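Local coordinates for Cfl (Pectobacterium brasiliense, PDB 7A9J), which is a coronafacic acid ligase of the AMP-binding enzyme family that probably activates carboxylic acids with ATP, a step towards amide formation, at residues 26-31 with 51-56; 62-67 with 93-98. The protein carries 1 engineered substitution. All coordinates share one frame; numbering follows the deposited sequence. Where two conformers were deposited one is given.

Contact 1 (26-31 with 51-56)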
loop_
_atom_site.group_PDB
_atom_site.type_symbol
_atom_site.label_atom_id
_atom_site.label_comp_id
_atom_site.label_asym_id
_atom_site.label_seq_id
_atom_site.Cartn_x
_atom_site.Cartn_y
_atom_site.Cartn_z
ATOM N N SER A 26 -12.970 12.054 -16.799
ATOM C CA SER A 26 -12.787 12.881 -17.986
ATOM C C SER A 26 -11.303 13.038 -18.304
ATOM O O SER A 26 -10.933 13.196 -19.468
ATOM C CB SER A 26 -13.491 14.223 -17.809
ATOM O OG SER A 26 -12.791 14.993 -16.854
ATOM N N SER A 27 -10.428 12.953 -17.291
ATOM C CA SER A 27 -8.994 12.948 -17.565
ATOM C C SER A 27 -8.579 11.694 -18.304
ATOM O O SER A 27 -7.721 11.746 -19.194
ATOM C CB SER A 27 -8.199 13.060 -16.246
ATOM O OG SER A 27 -8.336 14.358 -15.730
ATOM N N PHE A 28 -9.118 10.541 -17.904
ATOM C CA PHE A 28 -8.836 9.326 -18.629
ATOM C C PHE A 28 -9.318 9.451 -20.083
ATOM O O PHE A 28 -8.611 9.080 -21.030
ATOM C CB PHE A 28 -9.538 8.118 -17.960
ATOM C CG PHE A 28 -9.446 6.916 -18.808
ATOM C CD1 PHE A 28 -8.275 6.225 -18.832
ATOM C CD2 PHE A 28 -10.503 6.557 -19.711
ATOM C CE1 PHE A 28 -8.107 5.118 -19.649
ATOM C CE2 PHE A 28 -10.349 5.487 -20.554
ATOM C CZ PHE A 28 -9.153 4.746 -20.542
ATOM N N ARG A 29 -10.564 9.906 -20.253
ATOM C CA ARG A 29 -11.199 9.972 -21.578
ATOM C C ARG A 29 -10.370 10.824 -22.515
ATOM O O ARG A 29 -10.098 10.437 -23.671
ATOM C CB ARG A 29 -12.588 10.585 -21.434
ATOM C CG ARG A 29 -13.323 10.655 -22.873
ATOM C CD ARG A 29 -14.713 11.291 -22.673
ATOM N NE ARG A 29 -15.219 11.665 -24.018
ATOM C CZ ARG A 29 -14.780 12.717 -24.702
ATOM N NH1 ARG A 29 -13.847 13.517 -24.186
ATOM N NH2 ARG A 29 -15.296 12.991 -25.900
ATOM N N LYS A 30 -10.005 12.009 -22.038
ATOM C CA LYS A 30 -9.235 12.942 -22.841
ATOM C C LYS A 30 -7.967 12.263 -23.326
ATOM O O LYS A 30 -7.689 12.230 -24.530
ATOM C CB LYS A 30 -8.926 14.198 -22.041
ATOM C CG LYS A 30 -8.200 15.274 -22.848
ATOM C CD LYS A 30 -7.646 16.350 -21.926
ATOM C CE LYS A 30 -6.811 17.355 -22.724
ATOM N NZ LYS A 30 -6.534 18.555 -21.900
ATOM N N HIS A 31 -7.252 11.602 -22.412
ATOM C CA HIS A 31 -6.052 10.906 -22.843
ATOM C C HIS A 31 -6.348 9.746 -23.789
ATOM O O HIS A 31 -5.646 9.559 -24.796
ATOM C CB HIS A 31 -5.265 10.410 -21.654
ATOM C CG HIS A 31 -3.933 9.881 -22.065
ATOM N ND1 HIS A 31 -2.821 10.688 -22.157
ATOM C CD2 HIS A 31 -3.558 8.668 -22.538
ATOM C CE1 HIS A 31 -1.807 9.986 -22.633
ATOM N NE2 HIS A 31 -2.227 8.761 -22.883
ATOM N N TYR A 51 -8.198 3.268 -26.428
ATOM C CA TYR A 51 -9.474 3.496 -27.103
ATOM C C TYR A 51 -10.437 2.384 -26.761
ATOM O O TYR A 51 -11.591 2.645 -26.398
ATOM C CB TYR A 51 -9.289 3.609 -28.607
ATOM C CG TYR A 51 -10.583 3.964 -29.331
ATOM C CD1 TYR A 51 -11.011 5.288 -29.398
ATOM C CD2 TYR A 51 -11.388 3.001 -29.837
ATOM C CE1 TYR A 51 -12.165 5.633 -30.055
ATOM C CE2 TYR A 51 -12.557 3.352 -30.557
ATOM C CZ TYR A 51 -12.947 4.652 -30.592
ATOM O OH TYR A 51 -14.134 4.998 -31.237
ATOM N N ASN A 52 -9.977 1.134 -26.853
ATOM C CA ASN A 52 -10.902 0.019 -26.553
ATOM C C ASN A 52 -11.303 -0.050 -25.082
ATOM O O ASN A 52 -12.410 -0.530 -24.764
ATOM C CB ASN A 52 -10.302 -1.282 -27.066
ATOM C CG ASN A 52 -10.438 -1.388 -28.658
ATOM O OD1 ASN A 52 -11.476 -0.952 -29.236
ATOM N ND2 ASN A 52 -9.409 -1.887 -29.364
ATOM N N LEU A 53 -10.413 0.359 -24.159
ATOM C CA LEU A 53 -10.815 0.455 -22.772
ATOM C C LEU A 53 -11.887 1.522 -22.591
ATOM O O LEU A 53 -12.869 1.282 -21.886
ATOM C CB LEU A 53 -9.582 0.719 -21.884
ATOM C CG LEU A 53 -9.828 0.986 -20.420
ATOM C CD1 LEU A 53 -10.571 -0.195 -19.841
ATOM C CD2 LEU A 53 -8.430 1.183 -19.705
ATOM N N LEU A 54 -11.748 2.687 -23.241
ATOM C CA LEU A 54 -12.831 3.671 -23.218
ATOM C C LEU A 54 -14.137 3.090 -23.768
ATOM O O LEU A 54 -15.213 3.324 -23.203
ATOM C CB LEU A 54 -12.429 4.945 -23.976
ATOM C CG LEU A 54 -13.514 6.017 -24.158
ATOM C CD1 LEU A 54 -13.939 6.619 -22.768
ATOM C CD2 LEU A 54 -13.033 7.100 -25.092
ATOM N N LEU A 55 -14.080 2.339 -24.865
ATOM C CA LEU A 55 -15.314 1.760 -25.398
ATOM C C LEU A 55 -15.953 0.820 -24.391
ATOM O O LEU A 55 -17.169 0.878 -24.198
ATOM C CB LEU A 55 -15.066 1.017 -26.706
ATOM C CG LEU A 55 -14.644 1.931 -27.853
ATOM C CD1 LEU A 55 -14.701 1.084 -29.090
ATOM C CD2 LEU A 55 -15.589 3.102 -28.001
ATOM N N LEU A 56 -15.143 -0.009 -23.711
ATOM C CA LEU A 56 -15.668 -0.923 -22.683
ATOM C C LEU A 56 -16.295 -0.153 -21.510
ATOM O O LEU A 56 -17.403 -0.478 -21.046
ATOM C CB LEU A 56 -14.535 -1.822 -22.158
ATOM C CG LEU A 56 -14.835 -2.758 -20.980
ATOM C CD1 LEU A 56 -15.996 -3.674 -21.425
ATOM C CD2 LEU A 56 -13.594 -3.579 -20.681
#
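Phe28 and Arg29 meet Leu53 and Leu54 where two helical segments, 26-31 and 51-56, pass with their axes 10.0 Å apart at closest and their directions 136° apart, nearer antiparallel than parallel. The backbones come nearest at Arg29 and Leu54, whose CA atoms are 6.7 Å apart. The Phe28 ring does most of the bridging. Its CG is anti to the backbone N (chi1 171°), which swings the ring out across the gap so that its far end, not its CB, touches the other helix. There CZ lies 3.7 Å from Leu53 CD2, and CE1 is 3.9 Å from that same methyl; the leucine approaches the ring obliquely. Leu54 comes in differently: its CB sits at the ring's edge, near the ring plane, 4.0 Å from Phe28 CE2. A methyl at the end of Leu54 serves a second neighbour, with CD1 resting 4.1 Å from Arg29 CG. Beyond that methylene the extended arginine chain leads away from the leucine, so its guanidinium takes no part. Other residues close around the cluster: Phe50 and Ile57 of helix 50-66 touch Phe28, Tyr90 meets its ring with the planes at about 35°, and Phe25 and Leu33 touch Leu54. Leu53 also packs on Ala87 of helix 83-95, so the third helix joins the same core. Everything that touches between the segments is carbon, and three of the four residues are buried. The joint between helices 24-34 and 50-66 therefore rests here on shape and hydrophobic burial, with no directional polar bond setting the register.

Contact 2 (62-67 with 93-98)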
loop_
_atom_site.group_PDB
_atom_site.type_symbol
_atom_site.label_atom_id
_atom_site.label_comp_id
_atom_site.label_asym_id
_atom_site.label_seq_id
_atom_site.Cartn_x
_atom_site.Cartn_y
_atom_site.Cartn_z
ATOM N N THR A 62 -23.468 2.311 -19.944
ATOM C CA THR A 62 -24.807 2.186 -20.483
ATOM C C THR A 62 -25.562 1.039 -19.823
ATOM O O THR A 62 -26.759 1.172 -19.538
ATOM C CB THR A 62 -24.735 2.017 -22.003
ATOM O OG1 THR A 62 -24.213 3.237 -22.564
ATOM C CG2 THR A 62 -26.122 1.756 -22.597
ATOM N N GLY A 63 -24.879 -0.083 -19.567
ATOM C CA GLY A 63 -25.541 -1.208 -18.923
ATOM C C GLY A 63 -26.021 -0.879 -17.516
ATOM O O GLY A 63 -27.161 -1.221 -17.139
ATOM N N LEU A 64 -25.190 -0.173 -16.754
ATOM C CA LEU A 64 -25.558 0.275 -15.413
ATOM C C LEU A 64 -26.789 1.157 -15.481
ATOM O O LEU A 64 -27.772 0.940 -14.765
ATOM C CB LEU A 64 -24.398 1.051 -14.773
ATOM C CG LEU A 64 -23.164 0.258 -14.398
ATOM C CD1 LEU A 64 -22.054 1.235 -13.980
ATOM C CD2 LEU A 64 -23.605 -0.621 -13.215
ATOM N N LYS A 65 -26.762 2.157 -16.361
ATOM C CA LYS A 65 -27.912 3.053 -16.419
ATOM C C LYS A 65 -29.134 2.328 -16.947
ATOM O O LYS A 65 -30.255 2.581 -16.473
ATOM C CB LYS A 65 -27.569 4.299 -17.253
ATOM C CG LYS A 65 -26.558 5.190 -16.480
ATOM C CD LYS A 65 -26.603 6.698 -16.825
ATOM C CE LYS A 65 -25.660 7.062 -17.958
ATOM N NZ LYS A 65 -26.022 8.400 -18.546
ATOM N N SER A 66 -28.949 1.402 -17.894
ATOM C CA SER A 66 -30.104 0.656 -18.395
ATOM C C SER A 66 -30.730 -0.225 -17.323
ATOM O O SER A 66 -31.932 -0.522 -17.388
ATOM C CB SER A 66 -29.708 -0.183 -19.589
ATOM O OG SER A 66 -29.567 0.687 -20.691
ATOM N N ALA A 67 -29.926 -0.650 -16.350
ATOM C CA ALA A 67 -30.373 -1.416 -15.202
ATOM C C ALA A 67 -30.801 -0.529 -14.052
ATOM O O ALA A 67 -30.910 -1.012 -12.927
ATOM C CB ALA A 67 -29.269 -2.364 -14.731
ATOM N N LEU A 93 -17.368 6.101 -12.090
ATOM C CA LEU A 93 -16.988 7.515 -12.093
ATOM C C LEU A 93 -17.723 8.297 -13.169
ATOM O O LEU A 93 -18.161 9.433 -12.930
ATOM C CB LEU A 93 -15.474 7.630 -12.315
ATOM C CG LEU A 93 -14.659 7.242 -11.046
ATOM C CD1 LEU A 93 -13.180 7.058 -11.428
ATOM C CD2 LEU A 93 -14.792 8.245 -9.931
ATOM N N LYS A 94 -17.821 7.721 -14.380
ATOM C CA LYS A 94 -18.473 8.389 -15.486
ATOM C C LYS A 94 -19.908 8.761 -15.137
ATOM O O LYS A 94 -20.374 9.854 -15.473
ATOM C CB LYS A 94 -18.451 7.454 -16.716
ATOM C CG LYS A 94 -19.162 7.988 -17.945
ATOM C CD LYS A 94 -18.939 7.031 -19.156
ATOM C CE LYS A 94 -19.969 7.276 -20.317
ATOM N NZ LYS A 94 -19.952 8.678 -20.837
ATOM N N ILE A 95 -20.635 7.853 -14.475
ATOM C CA ILE A 95 -22.031 8.100 -14.217
ATOM C C ILE A 95 -22.292 8.593 -12.823
ATOM O O ILE A 95 -23.468 8.925 -12.519
ATOM C CB ILE A 95 -22.903 6.860 -14.504
ATOM C CG1 ILE A 95 -22.653 5.734 -13.490
ATOM C CG2 ILE A 95 -22.706 6.449 -15.947
ATOM C CD1 ILE A 95 -23.707 4.632 -13.686
ATOM N N GLY A 96 -21.245 8.707 -11.979
ATOM C CA GLY A 96 -21.432 9.159 -10.619
ATOM C C GLY A 96 -21.950 8.096 -9.692
ATOM O O GLY A 96 -22.527 8.428 -8.653
ATOM N N ALA A 97 -21.831 6.830 -10.067
ATOM C CA ALA A 97 -22.115 5.773 -9.115
ATOM C C ALA A 97 -20.935 5.627 -8.167
ATOM O O ALA A 97 -19.770 5.708 -8.569
ATOM C CB ALA A 97 -22.408 4.440 -9.822
ATOM N N VAL A 98 -21.265 5.456 -6.895
ATOM C CA VAL A 98 -20.269 5.378 -5.827
ATOM C C VAL A 98 -19.730 3.954 -5.768
ATOM O O VAL A 98 -20.485 3.003 -5.546
ATOM C CB VAL A 98 -20.931 5.786 -4.508
ATOM C CG1 VAL A 98 -19.962 5.644 -3.307
ATOM C CG2 VAL A 98 -21.482 7.189 -4.637
HETATM O O HOH W 1 -23.286 8.161 -20.333
#
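Ile95, at the end of helix 83-95, carries the apolar contact with Leu64 and Lys65. Ile95 CD1 rests 3.8 Å from both Leu64 CD1 and Leu64 CB. Its other branch turns to the lysine, where Ile95 CG2 is 3.6 Å from Lys65 CE. The Lys65 chain bends at its third torsion (chi3 -91°), and its CG, CD and CE methylenes lie along the isoleucine.

The two lysine ammonium groups have polar partners. Lys65 NZ makes a salt bridge to Asp176 and a hydrogen bond to Ser174. Lys94 NZ bonds to Tyr171, with a long, weak ion pair to Asp176. A water accepts weak bonds from both ammonium groups, 3.3 Å from Lys65 NZ and 3.4 Å from Lys94 NZ; the shared carboxylate probably eases their proximity.

Within helix 50-66, Ser66 grips Thr62 O from opposite faces of its plane, through its backbone N and its hydroxyl. The Ser66 OG to Thr62 O distance is 3.1 Å.

Leu64 also packs on Trp147 of strand 145-148. Gly96, with positive phi, is the first residue beyond helix 83-95, and the chain enters strand 98-101 at the edge of the five-stranded parallel sheet. The contact thus joins two helix C-termini beside that sheet.

Helix 50-66 is common to both contacts: contact 1 uses its first half and contact 2 its last turn, the centres lying 15 Å apart. Their nearest atoms are about 6 Å apart, so the two do not touch. Helix 83-95 ties them together, packing through Ala87 and Tyr90 beside contact 1 and supplying Ile95 to contact 2; Phe25 of helix 24-34 likewise reaches both Leu54 and Lys94. Helices 24-34, 50-66 and 83-95 thus pack against one another in the N-terminal part of the chain. Both centres lie well out, 26 and 28 Å from the chain's centre, and neither contact includes any residue lining the pocket of the bound indene carboxylic acid, such as Trp241 or Tyr334.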